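Local coordinates for putative type VI secretion protein (Escherichia coli, PDB 6SK0), which probably forms, as a trimer, the puncturing spike at the tip of the type VI secretion system, thought to carry a phospholipase effector, at residues A500-R505 / L517-G522; T525-G530 / A544-D549. All blocks are in the same frame, centred on the assembly; numbering follows the deposited sequence.

Contact 1 (A500-R505 / L517-G522)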
loop_
_atom_site.group_PDB
_atom_site.type_symbol
_atom_site.label_atom_id
_atom_site.label_comp_id
_atom_site.label_asym_id
_atom_site.label_seq_id
_atom_site.Cartn_x
_atom_site.Cartn_y
_atom_site.Cartn_z
ATOM N N ALA A 500 30.836 27.144 22.885
ATOM C CA ALA A 500 30.783 26.092 21.882
ATOM C C ALA A 500 29.714 26.333 20.831
ATOM O O ALA A 500 29.474 25.450 20.006
ATOM C CB ALA A 500 30.549 24.739 22.549
ATOM N N ASN A 501 29.073 27.499 20.852
ATOM C CA ASN A 501 28.010 27.879 19.931
ATOM C C ASN A 501 26.743 27.049 20.106
ATOM O O ASN A 501 25.966 26.902 19.163
ATOM C CB ASN A 501 28.478 27.826 18.471
ATOM C CG ASN A 501 27.779 28.844 17.601
ATOM O OD1 ASN A 501 27.478 29.949 18.043
ATOM N ND2 ASN A 501 27.506 28.475 16.357
ATOM N N ASN A 502 26.514 26.491 21.289
ATOM C CA ASN A 502 25.159 26.134 21.679
ATOM C C ASN A 502 24.392 27.420 21.912
ATOM O O ASN A 502 24.789 28.242 22.742
ATOM C CB ASN A 502 25.145 25.286 22.944
ATOM C CG ASN A 502 25.786 23.948 22.754
ATOM O OD1 ASN A 502 26.442 23.441 23.649
ATOM N ND2 ASN A 502 25.603 23.365 21.586
ATOM N N LYS A 503 23.315 27.620 21.174
ATOM C CA LYS A 503 22.606 28.879 21.276
ATOM C C LYS A 503 21.116 28.637 21.419
ATOM O O LYS A 503 20.561 27.684 20.871
ATOM C CB LYS A 503 22.883 29.782 20.071
ATOM C CG LYS A 503 22.572 29.151 18.746
ATOM C CD LYS A 503 22.754 30.140 17.617
ATOM C CE LYS A 503 24.147 30.727 17.622
ATOM N NZ LYS A 503 24.309 31.723 16.532
ATOM N N LEU A 504 20.490 29.505 22.196
ATOM C CA LEU A 504 19.050 29.697 22.188
ATOM C C LEU A 504 18.843 31.147 21.774
ATOM O O LEU A 504 19.080 32.066 22.561
ATOM C CB LEU A 504 18.430 29.389 23.541
ATOM C CG LEU A 504 16.996 29.880 23.716
ATOM C CD1 LEU A 504 16.092 29.294 22.655
ATOM C CD2 LEU A 504 16.487 29.547 25.095
ATOM N N ARG A 505 18.438 31.351 20.533
ATOM C CA ARG A 505 18.248 32.681 19.981
ATOM C C ARG A 505 16.764 32.968 19.853
ATOM O O ARG A 505 16.007 32.142 19.338
ATOM C CB ARG A 505 18.935 32.811 18.623
ATOM C CG ARG A 505 18.886 34.204 18.048
ATOM C CD ARG A 505 19.709 34.305 16.782
ATOM N NE ARG A 505 18.998 33.779 15.625
ATOM C CZ ARG A 505 19.584 33.154 14.613
ATOM N NH1 ARG A 505 18.861 32.711 13.597
ATOM N NH2 ARG A 505 20.896 32.975 14.617
ATOM N N LEU A 517 17.057 27.028 18.554
ATOM C CA LEU A 517 17.781 26.213 19.514
ATOM C C LEU A 517 18.738 25.353 18.709
ATOM O O LEU A 517 18.309 24.442 17.998
ATOM C CB LEU A 517 16.819 25.367 20.334
ATOM C CG LEU A 517 17.341 24.743 21.617
ATOM C CD1 LEU A 517 17.896 25.806 22.544
ATOM C CD2 LEU A 517 16.223 23.972 22.278
ATOM N N SER A 518 20.026 25.652 18.791
ATOM C CA SER A 518 20.969 25.077 17.849
ATOM C C SER A 518 22.234 24.621 18.554
ATOM O O SER A 518 22.787 25.344 19.385
ATOM C CB SER A 518 21.314 26.083 16.747
ATOM O OG SER A 518 22.375 25.615 15.945
ATOM N N THR A 519 22.684 23.425 18.208
ATOM C CA THR A 519 23.987 22.923 18.597
ATOM C C THR A 519 24.804 22.656 17.343
ATOM O O THR A 519 24.258 22.367 16.275
ATOM C CB THR A 519 23.871 21.648 19.456
ATOM O OG1 THR A 519 25.174 21.211 19.844
ATOM C CG2 THR A 519 23.183 20.533 18.702
ATOM N N GLU A 520 26.121 22.771 17.472
ATOM C CA GLU A 520 27.010 22.527 16.346
ATOM C C GLU A 520 27.211 21.051 16.054
ATOM O O GLU A 520 27.775 20.718 15.012
ATOM C CB GLU A 520 28.373 23.168 16.598
ATOM C CG GLU A 520 28.388 24.660 16.417
ATOM C CD GLU A 520 28.155 25.066 14.985
ATOM O OE1 GLU A 520 28.814 24.502 14.090
ATOM O OE2 GLU A 520 27.305 25.947 14.747
ATOM N N TYR A 521 26.779 20.167 16.939
ATOM C CA TYR A 521 26.999 18.748 16.736
ATOM C C TYR A 521 26.049 18.203 15.676
ATOM O O TYR A 521 24.899 18.630 15.573
ATOM C CB TYR A 521 26.816 18.001 18.051
ATOM C CG TYR A 521 27.249 16.571 17.979
ATOM C CD1 TYR A 521 26.372 15.584 17.564
ATOM C CD2 TYR A 521 28.538 16.203 18.313
ATOM C CE1 TYR A 521 26.763 14.284 17.485
ATOM C CE2 TYR A 521 28.940 14.899 18.235
ATOM C CZ TYR A 521 28.049 13.943 17.822
ATOM O OH TYR A 521 28.444 12.636 17.747
ATOM N N GLY A 522 26.540 17.248 14.890
ATOM C CA GLY A 522 25.757 16.618 13.848
ATOM C C GLY A 522 25.354 17.582 12.758
ATOM O O GLY A 522 24.169 17.715 12.444
#
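Leu504 and Leu517 cross at an angle on one face of an antiparallel hairpin, CB of Leu504 lying 3.8 Å from CD1 of Leu517. Each leucine sets CG anti to its own backbone N (chi1 166° and -164°), which brings the CD1 branch of Leu517 over CB and CD1 of Leu504; Met506 of the second subunit and Leu504 of the third pack on Leu504, so a bulky apolar residue suits the place. On the other face Lys503 and Ser518 form the hydrogen-bonded pair, with Lys503 N to Ser518 O at 2.9 Å and Ser518 N to Lys503 O at 3.0 Å. CG of Lys503 lies 3.9 Å from CB of the small Ser518 before the rest of the lysine leads away, while Ser518 OG bonds to Gln526. Beyond the strands, Asn501 adopts the positive phi that asparagine tolerates well in turns. From there its ND2 reaches Glu520 OE2 at 3.0 Å, approaching from above the carboxylate plane, 43° out of it. Asn501 OD1 accepts from Arg497, and Glu520 OE2 also pairs with Lys524. The chemistry thus divides three ways: apolar packing turned to the trimer interior, backbone bonds through the middle, and polar and ionic links that should tie the neighbouring turns together.

Contact 2 (T525-G530 / A544-D549)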
loop_
_atom_site.group_PDB
_atom_site.type_symbol
_atom_site.label_atom_id
_atom_site.label_comp_id
_atom_site.label_asym_id
_atom_site.label_seq_id
_atom_site.Cartn_x
_atom_site.Cartn_y
_atom_site.Cartn_z
ATOM N N THR A 525 22.518 20.662 14.389
ATOM C CA THR A 525 21.312 20.055 14.936
ATOM C C THR A 525 20.496 21.147 15.605
ATOM O O THR A 525 20.938 21.750 16.586
ATOM C CB THR A 525 21.650 18.931 15.907
ATOM O OG1 THR A 525 22.436 17.950 15.232
ATOM C CG2 THR A 525 20.391 18.279 16.422
ATOM N N GLN A 526 19.322 21.429 15.058
ATOM C CA GLN A 526 18.590 22.627 15.424
ATOM C C GLN A 526 17.106 22.346 15.540
ATOM O O GLN A 526 16.557 21.464 14.879
ATOM C CB GLN A 526 18.778 23.753 14.404
ATOM C CG GLN A 526 20.190 24.010 13.991
ATOM C CD GLN A 526 20.299 25.148 13.018
ATOM O OE1 GLN A 526 19.438 25.332 12.167
ATOM N NE2 GLN A 526 21.362 25.922 13.135
ATOM N N LEU A 527 16.467 23.136 16.387
ATOM C CA LEU A 527 15.031 23.342 16.356
ATOM C C LEU A 527 14.810 24.807 16.016
ATOM O O LEU A 527 15.232 25.693 16.763
ATOM C CB LEU A 527 14.381 22.972 17.681
ATOM C CG LEU A 527 12.891 23.295 17.730
ATOM C CD1 LEU A 527 12.103 22.308 16.900
ATOM C CD2 LEU A 527 12.405 23.317 19.149
ATOM N N ASN A 528 14.179 25.057 14.880
ATOM C CA ASN A 528 13.898 26.403 14.408
ATOM C C ASN A 528 12.393 26.611 14.412
ATOM O O ASN A 528 11.662 25.883 13.736
ATOM C CB ASN A 528 14.481 26.624 13.015
ATOM C CG ASN A 528 15.969 26.381 12.970
ATOM O OD1 ASN A 528 16.718 26.944 13.755
ATOM N ND2 ASN A 528 16.402 25.530 12.061
ATOM N N LEU A 529 11.934 27.590 15.176
ATOM C CA LEU A 529 10.518 27.887 15.301
ATOM C C LEU A 529 10.225 29.263 14.730
ATOM O O LEU A 529 10.892 30.237 15.080
ATOM C CB LEU A 529 10.069 27.823 16.758
ATOM C CG LEU A 529 10.375 26.545 17.531
ATOM C CD1 LEU A 529 9.823 26.652 18.936
ATOM C CD2 LEU A 529 9.808 25.328 16.815
ATOM N N GLY A 530 9.234 29.336 13.858
ATOM C CA GLY A 530 8.717 30.615 13.407
ATOM C C GLY A 530 9.341 31.061 12.105
ATOM O O GLY A 530 9.352 30.319 11.133
ATOM N N ALA A 544 8.100 25.200 11.943
ATOM C CA ALA A 544 8.950 24.479 12.873
ATOM C C ALA A 544 9.842 23.538 12.084
ATOM O O ALA A 544 9.354 22.730 11.289
ATOM C CB ALA A 544 8.117 23.714 13.897
ATOM N N GLU A 545 11.142 23.652 12.295
ATOM C CA GLU A 545 12.111 22.777 11.658
ATOM C C GLU A 545 12.931 22.082 12.731
ATOM O O GLU A 545 13.567 22.739 13.559
ATOM C CB GLU A 545 13.019 23.544 10.703
ATOM C CG GLU A 545 13.986 22.647 9.966
ATOM C CD GLU A 545 15.130 23.406 9.330
ATOM O OE1 GLU A 545 15.655 24.340 9.961
ATOM O OE2 GLU A 545 15.507 23.066 8.196
ATOM N N LEU A 546 12.897 20.766 12.721
ATOM C CA LEU A 546 13.806 19.941 13.493
ATOM C C LEU A 546 14.757 19.292 12.503
ATOM O O LEU A 546 14.335 18.497 11.658
ATOM C CB LEU A 546 13.046 18.902 14.305
ATOM C CG LEU A 546 13.900 18.106 15.281
ATOM C CD1 LEU A 546 14.542 19.035 16.300
ATOM C CD2 LEU A 546 13.057 17.049 15.951
ATOM N N ARG A 547 16.028 19.648 12.584
ATOM C CA ARG A 547 16.974 19.250 11.560
ATOM C C ARG A 547 18.301 18.854 12.180
ATOM O O ARG A 547 18.697 19.363 13.228
ATOM C CB ARG A 547 17.181 20.364 10.545
ATOM C CG ARG A 547 17.633 21.655 11.158
ATOM C CD ARG A 547 18.756 22.246 10.374
ATOM N NE ARG A 547 19.968 21.447 10.449
ATOM C CZ ARG A 547 20.478 20.763 9.433
ATOM N NH1 ARG A 547 21.592 20.071 9.594
ATOM N NH2 ARG A 547 19.876 20.772 8.256
ATOM N N THR A 548 18.981 17.943 11.504
ATOM C CA THR A 548 20.281 17.439 11.910
ATOM C C THR A 548 20.869 16.700 10.724
ATOM O O THR A 548 20.144 16.204 9.863
ATOM C CB THR A 548 20.187 16.514 13.135
ATOM O OG1 THR A 548 21.492 16.064 13.502
ATOM C CG2 THR A 548 19.328 15.304 12.839
ATOM N N ASP A 549 22.191 16.635 10.689
ATOM C CA ASP A 549 22.865 15.740 9.765
ATOM C C ASP A 549 22.873 14.304 10.262
ATOM O O ASP A 549 23.125 13.390 9.475
ATOM C CB ASP A 549 24.296 16.220 9.522
ATOM C CG ASP A 549 24.352 17.490 8.697
ATOM O OD1 ASP A 549 23.296 17.963 8.244
ATOM O OD2 ASP A 549 25.461 18.020 8.496
#
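Asn528 and Glu545 stand side by side, pointing the same way, on the polar face of two antiparallel strands. Their backbones are tightly paired, with Asn528 N 2.7 Å from Glu545 O. ND2 of Asn528 gives a hydrogen bond to OE1 of Gln526 at 3.0 Å, near its amide plane, which would help to hold the amide in its rotation; its 2.5 Å approach to OE1 of Glu545 is doubtfully short. Glu545 OE1 also forms a salt bridge with Arg540. The reverse face is apolar: CD2 of Leu529 rests on the small CB of Ala544 at 3.7 Å, whereas CD1 of Leu527 meets CD1 of Leu546 more loosely, at 4.1 Å. Leu527 of the third subunit adds to this core.

Thr525 and Thr548 still lie side by side, CG2 of Thr525 3.7 Å from CB of Thr548; past them the pairing ends, where Asp549 hardly touches the other strand and is partly exposed. CG of Arg547 sits between the backbone N and the carbonyl carbon (chi1 57°), and the chain then bends at chi2 and chi3, its guanidinium 88° from the Gln526 amide, to salt-bridge Asp549 with NH1 to OD1 at 3.0 Å. NE bonds to Lys524 O, and NH2 to Gln567 O of the second subunit. A long side chain with several N-H donors suits this seam between chains. Arg540 should offset the Glu545 carboxylate, and Asp549 probably balances Arg547, whose N-H groups join strand, turn and neighbouring subunit.

Contacts 1 and 2 follow in series along the chain, their centres about 11 Å apart in one antiparallel sheet. Contact 1 joins strands 503-507 and 514-519, contact 2 strands 525-529 and 539-548; since 514-519 and 525-529 are themselves neighbours, the four strands lie in order across the sheet. Probable backbone hydrogen bonds span the gap, Leu517 O to Leu527 N at 2.8 Å and Gly522 O to Asp549 N at 2.9 Å. Both contacts reach the second subunit, and residues 544-548 pair in parallel with a strand of the third, so the sheet runs on from chain to chain. This intertwined trimer would be consistent with the stiffness expected of a spike.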